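Local structure of nucleoporin NUP82 (Saccharomyces cerevisiae, 3PBP) at residues A[193-198]-A[302-307]; A[317-320]-A[324-327]; A[363-366]-A[372-375]. The protein is a structural constituent of the nuclear pore complex, whose nucleoporins can also dock transport factors, and interacts with NUP116 through a region within this amino-terminal domain. The protein carries 1 engineered substitution. All coordinates share one frame; numbering follows the deposited sequence.

Overall arrangement
The three contacts involve three consecutive sheets, or blades, of the beta-propeller. Contact 1 is a buried junction between two separate sheets and relies on side-chain packing. Contacts 2 and 3 are beta hairpins, each sewn by a pair of backbone hydrogen bonds; contact 2 is buried, whereas contact 3 is only partly so. Contacts 1 and 2 reach the same sheet, since strands 299-306 and 313-319 are neighbours in it, and Leu197 meets Val317 between them. On the other face of that sheet, Ala303, Ser318 and Leu324 pack against the hairpin of contact 3, placing one sheet between two neighbours.

Contact 1: residues A[193-198]-A[302-307]; sequences TLYCLN and IATILI
Ile302 sits against two residues of strand 194-198 at once, and this three-way meeting is the tight part of the contact. The branches of Ile302 divide the work: CD1 reaches Tyr195 CB at 3.9 Å, while CG2 lies 4.0 Å from Leu197 CB. With CG1 anti to the backbone N (chi1 -174°) and the chain extended beyond it, the ethyl arm runs to Tyr195; the short CG2 methyl branch turns to Leu197 instead. Tyr195 and Leu197, two positions apart in their strand, both point toward strand 299-306, and Ile302 bridges them. Further along, the packing slackens. Thr304 approaches the Tyr195 ring obliquely, with OG1 4.2 Å from CD2; past it the side chains of the two strands no longer meet, and Leu306 there is partly exposed. The strands run roughly antiparallel, 149° apart, but at 8.2 Å their axes are too distant for beta pairing: this is side-chain packing between two sheets. Polar links border the apolar patch: Asp184 of strand 182-187 accepts from Ile302 N, and Lys189, in the loop that follows, donates to Thr304 O. Strand 194-198 is the middle of its sheet, between 182-187 and 204-208, and strand 299-306 is an outermost strand of the next, with 313-319 beside it.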
ATOM      1  N   THR A 193      -4.983  -7.148  -4.231  1.00 48.22           N
ATOM      2  CA  THR A 193      -3.911  -6.795  -3.306  1.00 47.86           C
ATOM      3  C   THR A 193      -3.435  -5.363  -3.399  1.00 47.20           C
ATOM      4  O   THR A 193      -3.276  -4.831  -4.489  1.00 48.62           O
ATOM      5  CB  THR A 193      -2.693  -7.708  -3.539  1.00 48.21           C
ATOM      6  OG1 THR A 193      -3.064  -9.074  -3.309  1.00 50.13           O
ATOM      7  CG2 THR A 193      -1.561  -7.333  -2.608  1.00 48.67           C
ATOM      8  N   LEU A 194      -3.188  -4.743  -2.252  1.00 45.88           N
ATOM      9  CA  LEU A 194      -2.692  -3.374  -2.234  1.00 46.24           C
ATOM     10  C   LEU A 194      -1.307  -3.349  -1.580  1.00 47.32           C
ATOM     11  O   LEU A 194      -1.161  -3.670  -0.401  1.00 46.81           O
ATOM     12  CB  LEU A 194      -3.660  -2.464  -1.471  1.00 44.26           C
ATOM     13  CG  LEU A 194      -3.238  -1.005  -1.341  1.00 44.69           C
ATOM     14  CD1 LEU A 194      -3.133  -0.366  -2.729  1.00 42.05           C
ATOM     15  CD2 LEU A 194      -4.249  -0.257  -0.469  1.00 45.47           C
ATOM     16  N   TYR A 195      -0.291  -2.989  -2.360  1.00 48.71           N
ATOM     17  CA  TYR A 195       1.080  -2.909  -1.862  1.00 51.76           C
ATOM     18  C   TYR A 195       1.353  -1.510  -1.310  1.00 52.41           C
ATOM     19  O   TYR A 195       0.972  -0.520  -1.924  1.00 54.23           O
ATOM     20  CB  TYR A 195       2.084  -3.185  -2.989  1.00 51.90           C
ATOM     21  CG  TYR A 195       2.188  -4.616  -3.447  1.00 51.15           C
ATOM     22  CD1 TYR A 195       2.728  -5.593  -2.629  1.00 51.06           C
ATOM     23  CD2 TYR A 195       1.800  -4.974  -4.734  1.00 54.01           C
ATOM     24  CE1 TYR A 195       2.889  -6.897  -3.079  1.00 53.80           C
ATOM     25  CE2 TYR A 195       1.953  -6.271  -5.199  1.00 55.05           C
ATOM     26  CZ  TYR A 195       2.502  -7.229  -4.365  1.00 56.54           C
ATOM     27  OH  TYR A 195       2.679  -8.510  -4.827  1.00 58.11           O
ATOM     28  N   CYS A 196       2.022  -1.436  -0.166  1.00 53.66           N
ATOM     29  CA  CYS A 196       2.359  -0.156   0.455  1.00 55.97           C
ATOM     30  C   CYS A 196       3.852  -0.062   0.632  1.00 55.01           C
ATOM     31  O   CYS A 196       4.470  -0.996   1.127  1.00 56.08           O
ATOM     32  CB  CYS A 196       1.721  -0.038   1.837  1.00 58.04           C
ATOM     33  SG  CYS A 196      -0.071  -0.191   1.802  1.00 67.29           S
ATOM     34  N   LEU A 197       4.425   1.061   0.228  1.00 54.82           N
ATOM     35  CA  LEU A 197       5.857   1.292   0.383  1.00 54.73           C
ATOM     36  C   LEU A 197       6.036   2.282   1.539  1.00 55.97           C
ATOM     37  O   LEU A 197       5.638   3.439   1.429  1.00 55.43           O
ATOM     38  CB  LEU A 197       6.439   1.891  -0.889  1.00 53.29           C
ATOM     39  CG  LEU A 197       7.944   2.159  -0.851  1.00 53.60           C
ATOM     40  CD1 LEU A 197       8.692   0.840  -0.908  1.00 52.91           C
ATOM     41  CD2 LEU A 197       8.347   3.036  -2.019  1.00 53.15           C
ATOM     42  N   ASN A 198       6.622   1.833   2.647  1.00 58.01           N
ATOM     43  CA  ASN A 198       6.820   2.718   3.790  1.00 60.94           C
ATOM     44  C   ASN A 198       8.299   3.086   3.981  1.00 62.22           C
ATOM     45  O   ASN A 198       9.189   2.468   3.385  1.00 62.38           O
ATOM     46  CB  ASN A 198       6.230   2.080   5.056  1.00 60.99           C
ATOM     47  CG  ASN A 198       7.245   1.310   5.846  1.00 61.91           C
ATOM     48  OD1 ASN A 198       8.102   0.631   5.284  1.00 64.61           O
ATOM     49  ND2 ASN A 198       7.151   1.395   7.161  1.00 62.32           N
ATOM     50  N   ILE A 302       6.699   3.030  -5.761  1.00 57.60           N
ATOM     51  CA  ILE A 302       6.470   1.634  -6.058  1.00 56.26           C
ATOM     52  C   ILE A 302       5.496   1.565  -7.240  1.00 55.93           C
ATOM     53  O   ILE A 302       4.548   2.355  -7.348  1.00 55.80           O
ATOM     54  CB  ILE A 302       5.924   0.875  -4.824  1.00 55.96           C
ATOM     55  CG1 ILE A 302       5.833  -0.616  -5.147  1.00 55.46           C
ATOM     56  CG2 ILE A 302       4.569   1.433  -4.395  1.00 54.09           C
ATOM     57  CD1 ILE A 302       5.448  -1.483  -3.943  1.00 55.27           C
ATOM     58  N   ALA A 303       5.759   0.640  -8.146  1.00 54.61           N
ATOM     59  CA  ALA A 303       4.928   0.493  -9.323  1.00 53.41           C
ATOM     60  C   ALA A 303       4.757  -0.970  -9.624  1.00 53.11           C
ATOM     61  O   ALA A 303       5.594  -1.794  -9.261  1.00 50.65           O
ATOM     62  CB  ALA A 303       5.580   1.185 -10.521  1.00 53.24           C
ATOM     63  N   THR A 304       3.673  -1.287 -10.313  1.00 53.68           N
ATOM     64  CA  THR A 304       3.401  -2.658 -10.670  1.00 53.83           C
ATOM     65  C   THR A 304       3.317  -2.736 -12.182  1.00 54.30           C
ATOM     66  O   THR A 304       2.604  -1.964 -12.805  1.00 53.50           O
ATOM     67  CB  THR A 304       2.102  -3.121  -9.999  1.00 53.61           C
ATOM     68  OG1 THR A 304       2.405  -3.629  -8.695  1.00 50.21           O
ATOM     69  CG2 THR A 304       1.444  -4.189 -10.798  1.00 54.79           C
ATOM     70  N   ILE A 305       4.075  -3.658 -12.767  1.00 55.86           N
ATOM     71  CA  ILE A 305       4.099  -3.812 -14.213  1.00 56.99           C
ATOM     72  C   ILE A 305       3.696  -5.202 -14.649  1.00 58.71           C
ATOM     73  O   ILE A 305       4.264  -6.207 -14.216  1.00 59.70           O
ATOM     74  CB  ILE A 305       5.494  -3.535 -14.805  1.00 56.66           C
ATOM     75  CG1 ILE A 305       5.961  -2.138 -14.403  1.00 56.74           C
ATOM     76  CG2 ILE A 305       5.451  -3.668 -16.319  1.00 55.81           C
ATOM     77  CD1 ILE A 305       6.461  -2.057 -12.966  1.00 58.04           C
ATOM     78  N   LEU A 306       2.724  -5.244 -15.545  1.00 59.81           N
ATOM     79  CA  LEU A 306       2.213  -6.492 -16.058  1.00 59.44           C
ATOM     80  C   LEU A 306       3.188  -7.119 -17.065  1.00 60.47           C
ATOM     81  O   LEU A 306       3.710  -6.448 -17.949  1.00 59.66           O
ATOM     82  CB  LEU A 306       0.845  -6.224 -16.682  1.00 58.39           C
ATOM     83  CG  LEU A 306      -0.083  -7.419 -16.824  1.00 57.40           C
ATOM     84  CD1 LEU A 306      -0.251  -8.115 -15.493  1.00 56.29           C
ATOM     85  CD2 LEU A 306      -1.407  -6.935 -17.335  1.00 57.55           C
ATOM     86  N   ILE A 307       3.425  -8.416 -16.910  1.00 63.25           N
ATOM     87  CA  ILE A 307       4.334  -9.184 -17.758  1.00 66.28           C
ATOM     88  C   ILE A 307       3.624  -9.981 -18.865  1.00 68.85           C
ATOM     89  O   ILE A 307       4.152 -10.140 -19.963  1.00 68.02           O
ATOM     90  CB  ILE A 307       5.148 -10.143 -16.887  1.00 66.68           C
ATOM     91  CG1 ILE A 307       6.434  -9.470 -16.457  1.00 67.84           C
ATOM     92  CG2 ILE A 307       5.436 -11.431 -17.606  1.00 67.78           C
ATOM     93  CD1 ILE A 307       7.243 -10.376 -15.555  1.00 71.00           C
TER

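Contact 2: residues A[317-320]-A[324-327]; sequences VSFD and LILL
Val317 and Ile325 form an antiparallel hydrogen-bonded pair, gripped by two reciprocal backbone bonds. Ile325 N donates to Val317 O at 3.1 Å, and Val317 N donates to Ile325 O at 3.3 Å; both are fairly straight, with 160° at the hydrogen. The carbonyl of Val317 also receives a CA-H...O contact from Leu324 CA at 3.5 Å, so one oxygen serves two successive residues of the partner strand. Next along, Ser318 and Leu324 make the non-hydrogen-bonded pair, their side chains on the opposite face of the sheet from Val317 and Ile325. There Leu324 CD1 lies 3.8 Å from Ser318 OG, a van der Waals approach of a methyl to the hydroxyl oxygen.

The face of Val317 and Ile325 is wholly apolar across the contact. Ile325 CG1, placed between the backbone N and carbonyl carbon by chi1 66°, packs 3.9 Å from Val317 CB. From there CD1 of Ile325 extends to the edge of the Phe319 ring, close to the ring plane, and meets CE2 at 3.9 Å. Val317 CG2 faces Leu327 CD1 more loosely at 4.2 Å. Strand 299-306 flanks 313-319, with Ala299 touching both Val317 and Phe319. Strand 347-355 runs along the far side of 323-329: its Leu350 touches Ile325 and its Leu348 touches Leu327, while Val354 meets Leu324 on the other face.

With strands 313-319 and 323-329 joined by a short turn, the arrangement is an antiparallel beta hairpin at the middle of a sheet, as expected of the up-and-down strands in a blade of the beta-propeller formed by this domain.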
ATOM      1  N   VAL A 317      10.527  -0.679  -7.352  1.00 61.32           N
ATOM      2  CA  VAL A 317      10.721   0.288  -6.274  1.00 61.22           C
ATOM      3  C   VAL A 317      11.862   1.284  -6.544  1.00 62.67           C
ATOM      4  O   VAL A 317      12.942   0.900  -6.998  1.00 63.66           O
ATOM      5  CB  VAL A 317      10.996  -0.431  -4.946  1.00 59.23           C
ATOM      6  CG1 VAL A 317      11.054   0.575  -3.817  1.00 58.91           C
ATOM      7  CG2 VAL A 317       9.907  -1.458  -4.681  1.00 59.24           C
ATOM      8  N   SER A 318      11.596   2.561  -6.267  1.00 63.86           N
ATOM      9  CA  SER A 318      12.560   3.656  -6.431  1.00 65.24           C
ATOM     10  C   SER A 318      13.351   3.886  -5.153  1.00 65.94           C
ATOM     11  O   SER A 318      12.875   3.579  -4.052  1.00 65.49           O
ATOM     12  CB  SER A 318      11.851   4.978  -6.730  1.00 65.68           C
ATOM     13  OG  SER A 318      11.332   5.002  -8.036  1.00 70.18           O
ATOM     14  N   PHE A 319      14.540   4.471  -5.304  1.00 66.39           N
ATOM     15  CA  PHE A 319      15.406   4.782  -4.166  1.00 65.23           C
ATOM     16  C   PHE A 319      16.161   6.102  -4.349  1.00 65.49           C
ATOM     17  O   PHE A 319      16.412   6.526  -5.480  1.00 64.09           O
ATOM     18  CB  PHE A 319      16.398   3.644  -3.946  1.00 62.70           C
ATOM     19  CG  PHE A 319      15.843   2.505  -3.140  1.00 60.11           C
ATOM     20  CD1 PHE A 319      15.781   2.588  -1.756  1.00 57.88           C
ATOM     21  CD2 PHE A 319      15.396   1.342  -3.769  1.00 59.23           C
ATOM     22  CE1 PHE A 319      15.284   1.529  -1.002  1.00 58.76           C
ATOM     23  CE2 PHE A 319      14.896   0.278  -3.025  1.00 58.28           C
ATOM     24  CZ  PHE A 319      14.841   0.372  -1.634  1.00 58.46           C
ATOM     25  N   ASP A 320      16.505   6.739  -3.225  1.00 66.31           N
ATOM     26  CA  ASP A 320      17.239   8.011  -3.206  1.00 66.08           C
ATOM     27  C   ASP A 320      18.389   8.069  -4.203  1.00 66.89           C
ATOM     28  O   ASP A 320      18.596   9.079  -4.856  1.00 67.43           O
ATOM     29  CB  ASP A 320      17.857   8.267  -1.831  1.00 66.52           C
ATOM     30  CG  ASP A 320      16.883   8.812  -0.834  1.00 67.68           C
ATOM     31  OD1 ASP A 320      16.186   9.793  -1.166  1.00 67.17           O
ATOM     32  OD2 ASP A 320      16.834   8.268   0.296  1.00 69.37           O
ATOM     33  N   LEU A 324      16.804   1.577  -9.098  1.00 65.32           N
ATOM     34  CA  LEU A 324      15.542   0.871  -9.287  1.00 63.25           C
ATOM     35  C   LEU A 324      15.749  -0.605  -9.022  1.00 61.66           C
ATOM     36  O   LEU A 324      16.739  -1.168  -9.474  1.00 60.69           O
ATOM     37  CB  LEU A 324      15.102   1.026 -10.737  1.00 62.95           C
ATOM     38  CG  LEU A 324      13.720   1.563 -11.049  1.00 62.86           C
ATOM     39  CD1 LEU A 324      13.532   2.906 -10.366  1.00 62.73           C
ATOM     40  CD2 LEU A 324      13.579   1.679 -12.553  1.00 62.09           C
ATOM     41  N   ILE A 325      14.846  -1.240  -8.285  1.00 60.51           N
ATOM     42  CA  ILE A 325      14.988  -2.676  -8.079  1.00 59.74           C
ATOM     43  C   ILE A 325      13.722  -3.358  -8.591  1.00 59.19           C
ATOM     44  O   ILE A 325      12.612  -3.036  -8.173  1.00 60.22           O
ATOM     45  CB  ILE A 325      15.256  -3.071  -6.586  1.00 58.49           C
ATOM     46  CG1 ILE A 325      14.058  -2.741  -5.693  1.00 59.77           C
ATOM     47  CG2 ILE A 325      16.490  -2.379  -6.094  1.00 58.19           C
ATOM     48  CD1 ILE A 325      14.155  -3.344  -4.288  1.00 55.67           C
ATOM     49  N   LEU A 326      13.900  -4.275  -9.531  1.00 58.15           N
ATOM     50  CA  LEU A 326      12.790  -5.004 -10.115  1.00 56.65           C
ATOM     51  C   LEU A 326      12.637  -6.285  -9.314  1.00 56.57           C
ATOM     52  O   LEU A 326      13.539  -7.106  -9.275  1.00 57.66           O
ATOM     53  CB  LEU A 326      13.090  -5.294 -11.587  1.00 56.27           C
ATOM     54  CG  LEU A 326      13.363  -4.052 -12.450  1.00 55.78           C
ATOM     55  CD1 LEU A 326      13.469  -4.455 -13.911  1.00 56.38           C
ATOM     56  CD2 LEU A 326      12.233  -3.037 -12.277  1.00 55.95           C
ATOM     57  N   LEU A 327      11.490  -6.444  -8.665  1.00 56.60           N
ATOM     58  CA  LEU A 327      11.233  -7.598  -7.818  1.00 54.85           C
ATOM     59  C   LEU A 327      10.180  -8.542  -8.384  1.00 54.67           C
ATOM     60  O   LEU A 327       9.366  -8.149  -9.208  1.00 54.65           O
ATOM     61  CB  LEU A 327      10.787  -7.115  -6.443  1.00 53.54           C
ATOM     62  CG  LEU A 327      11.597  -5.969  -5.838  1.00 52.93           C
ATOM     63  CD1 LEU A 327      10.932  -5.486  -4.537  1.00 53.16           C
ATOM     64  CD2 LEU A 327      13.010  -6.435  -5.602  1.00 51.24           C
TER

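Contact 3: residues A[363-366]-A[372-375]; sequences LITL and KLYV
Leu363 and Val375 run alongside each other in the same direction, with Leu363 CD2 3.8 Å from Val375 CG2 and almost as near to CG1, so this methyl rests against both branches of the valine. The CB of Leu363 also touches Leu373 CD1. For Leu373, CG stands anti to the backbone N (chi1 165°), and its CD1 swings across to the other strand, ending 3.4 Å from Ile364 O and 3.9 Å from Thr365 CG2. In Thr365, CG2 is anti to the carbonyl carbon, which turns this methyl to Leu373 and Lys372 O. Ile364 and Tyr374 pair as the hydrogen-bonded couple of an antiparallel hairpin, the first two strands of a propeller blade, with Tyr374 N to Ile364 O at 2.8 Å and Ile364 N to Tyr374 O at 2.9 Å. On the face of that couple, opposite Leu363 and Val375, the side chains meet through their CB atoms at 4.2 Å. Leu366 CD1 approaches the Tyr374 ring obliquely, 3.6 Å from CE2; Gln369 and Ile450 touch the same tyrosine. The extended chain of Lys372 leads away from the first strand to Gln369, whose OE1 is hydrogen-bonded to NZ, and Leu363 packs onto Cys316 and Asn301 of the adjoining sheet.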
ATOM      1  N   LEU A 363       7.258   7.206 -11.097  1.00 64.91           N
ATOM      2  CA  LEU A 363       7.150   6.023 -11.956  1.00 63.58           C
ATOM      3  C   LEU A 363       5.752   5.994 -12.570  1.00 63.70           C
ATOM      4  O   LEU A 363       4.759   6.298 -11.894  1.00 63.43           O
ATOM      5  CB  LEU A 363       7.376   4.750 -11.143  1.00 60.77           C
ATOM      6  CG  LEU A 363       8.716   4.666 -10.418  1.00 59.73           C
ATOM      7  CD1 LEU A 363       8.773   3.380  -9.613  1.00 58.10           C
ATOM      8  CD2 LEU A 363       9.857   4.740 -11.437  1.00 59.88           C
ATOM      9  N   ILE A 364       5.673   5.629 -13.846  1.00 62.97           N
ATOM     10  CA  ILE A 364       4.392   5.602 -14.546  1.00 61.96           C
ATOM     11  C   ILE A 364       4.307   4.406 -15.482  1.00 62.72           C
ATOM     12  O   ILE A 364       5.315   3.979 -16.044  1.00 62.85           O
ATOM     13  CB  ILE A 364       4.199   6.898 -15.374  1.00 60.34           C
ATOM     14  CG1 ILE A 364       4.223   8.111 -14.449  1.00 58.14           C
ATOM     15  CG2 ILE A 364       2.895   6.847 -16.143  1.00 60.46           C
ATOM     16  CD1 ILE A 364       4.069   9.430 -15.150  1.00 58.04           C
ATOM     17  N   THR A 365       3.101   3.862 -15.636  1.00 63.71           N
ATOM     18  CA  THR A 365       2.882   2.726 -16.528  1.00 65.04           C
ATOM     19  C   THR A 365       1.648   2.951 -17.363  1.00 65.54           C
ATOM     20  O   THR A 365       0.712   3.625 -16.938  1.00 64.06           O
ATOM     21  CB  THR A 365       2.665   1.399 -15.779  1.00 65.17           C
ATOM     22  OG1 THR A 365       1.944   1.654 -14.569  1.00 66.15           O
ATOM     23  CG2 THR A 365       3.989   0.714 -15.489  1.00 65.53           C
ATOM     24  N   LEU A 366       1.664   2.382 -18.561  1.00 66.76           N
ATOM     25  CA  LEU A 366       0.540   2.486 -19.470  1.00 67.65           C
ATOM     26  C   LEU A 366       0.068   1.066 -19.722  1.00 68.83           C
ATOM     27  O   LEU A 366       0.769   0.268 -20.349  1.00 69.36           O
ATOM     28  CB  LEU A 366       0.964   3.159 -20.781  1.00 66.34           C
ATOM     29  CG  LEU A 366       1.397   4.621 -20.632  1.00 64.86           C
ATOM     30  CD1 LEU A 366       1.919   5.143 -21.948  1.00 63.65           C
ATOM     31  CD2 LEU A 366       0.225   5.460 -20.157  1.00 62.91           C
ATOM     32  N   LYS A 372       6.952  -2.633 -19.648  1.00 65.91           N
ATOM     33  CA  LYS A 372       7.585  -1.340 -19.888  1.00 66.38           C
ATOM     34  C   LYS A 372       7.202  -0.374 -18.785  1.00 66.06           C
ATOM     35  O   LYS A 372       6.048  -0.305 -18.371  1.00 66.88           O
ATOM     36  CB  LYS A 372       7.164  -0.753 -21.234  1.00 67.28           C
ATOM     37  CG  LYS A 372       7.611  -1.556 -22.447  1.00 70.76           C
ATOM     38  CD  LYS A 372       7.200  -0.857 -23.740  1.00 72.20           C
ATOM     39  CE  LYS A 372       7.479  -1.716 -24.964  1.00 71.84           C
ATOM     40  NZ  LYS A 372       7.056  -0.995 -26.200  1.00 73.60           N
ATOM     41  N   LEU A 373       8.175   0.391 -18.322  1.00 64.89           N
ATOM     42  CA  LEU A 373       7.945   1.334 -17.252  1.00 64.10           C
ATOM     43  C   LEU A 373       8.555   2.683 -17.600  1.00 65.29           C
ATOM     44  O   LEU A 373       9.672   2.754 -18.102  1.00 66.20           O
ATOM     45  CB  LEU A 373       8.574   0.784 -15.974  1.00 63.16           C
ATOM     46  CG  LEU A 373       8.782   1.735 -14.806  1.00 63.17           C
ATOM     47  CD1 LEU A 373       7.457   2.067 -14.183  1.00 63.08           C
ATOM     48  CD2 LEU A 373       9.699   1.092 -13.792  1.00 64.02           C
ATOM     49  N   TYR A 374       7.818   3.758 -17.349  1.00 66.09           N
ATOM     50  CA  TYR A 374       8.332   5.093 -17.611  1.00 67.51           C
ATOM     51  C   TYR A 374       8.852   5.671 -16.298  1.00 68.57           C
ATOM     52  O   TYR A 374       8.172   5.620 -15.267  1.00 67.73           O
ATOM     53  CB  TYR A 374       7.232   5.990 -18.193  1.00 67.91           C
ATOM     54  CG  TYR A 374       6.917   5.681 -19.643  1.00 69.54           C
ATOM     55  CD1 TYR A 374       7.875   5.870 -20.639  1.00 69.94           C
ATOM     56  CD2 TYR A 374       5.686   5.143 -20.013  1.00 70.49           C
ATOM     57  CE1 TYR A 374       7.619   5.523 -21.963  1.00 70.74           C
ATOM     58  CE2 TYR A 374       5.418   4.789 -21.336  1.00 71.26           C
ATOM     59  CZ  TYR A 374       6.389   4.978 -22.306  1.00 72.03           C
ATOM     60  OH  TYR A 374       6.144   4.588 -23.608  1.00 72.10           O
ATOM     61  N   VAL A 375      10.074   6.191 -16.328  1.00 69.63           N
ATOM     62  CA  VAL A 375      10.662   6.776 -15.134  1.00 70.80           C
ATOM     63  C   VAL A 375      10.916   8.239 -15.385  1.00 72.21           C
ATOM     64  O   VAL A 375      11.697   8.600 -16.250  1.00 72.02           O
ATOM     65  CB  VAL A 375      12.000   6.136 -14.773  1.00 70.46           C
ATOM     66  CG1 VAL A 375      12.491   6.714 -13.450  1.00 71.38           C
ATOM     67  CG2 VAL A 375      11.863   4.626 -14.695  1.00 69.84           C
TER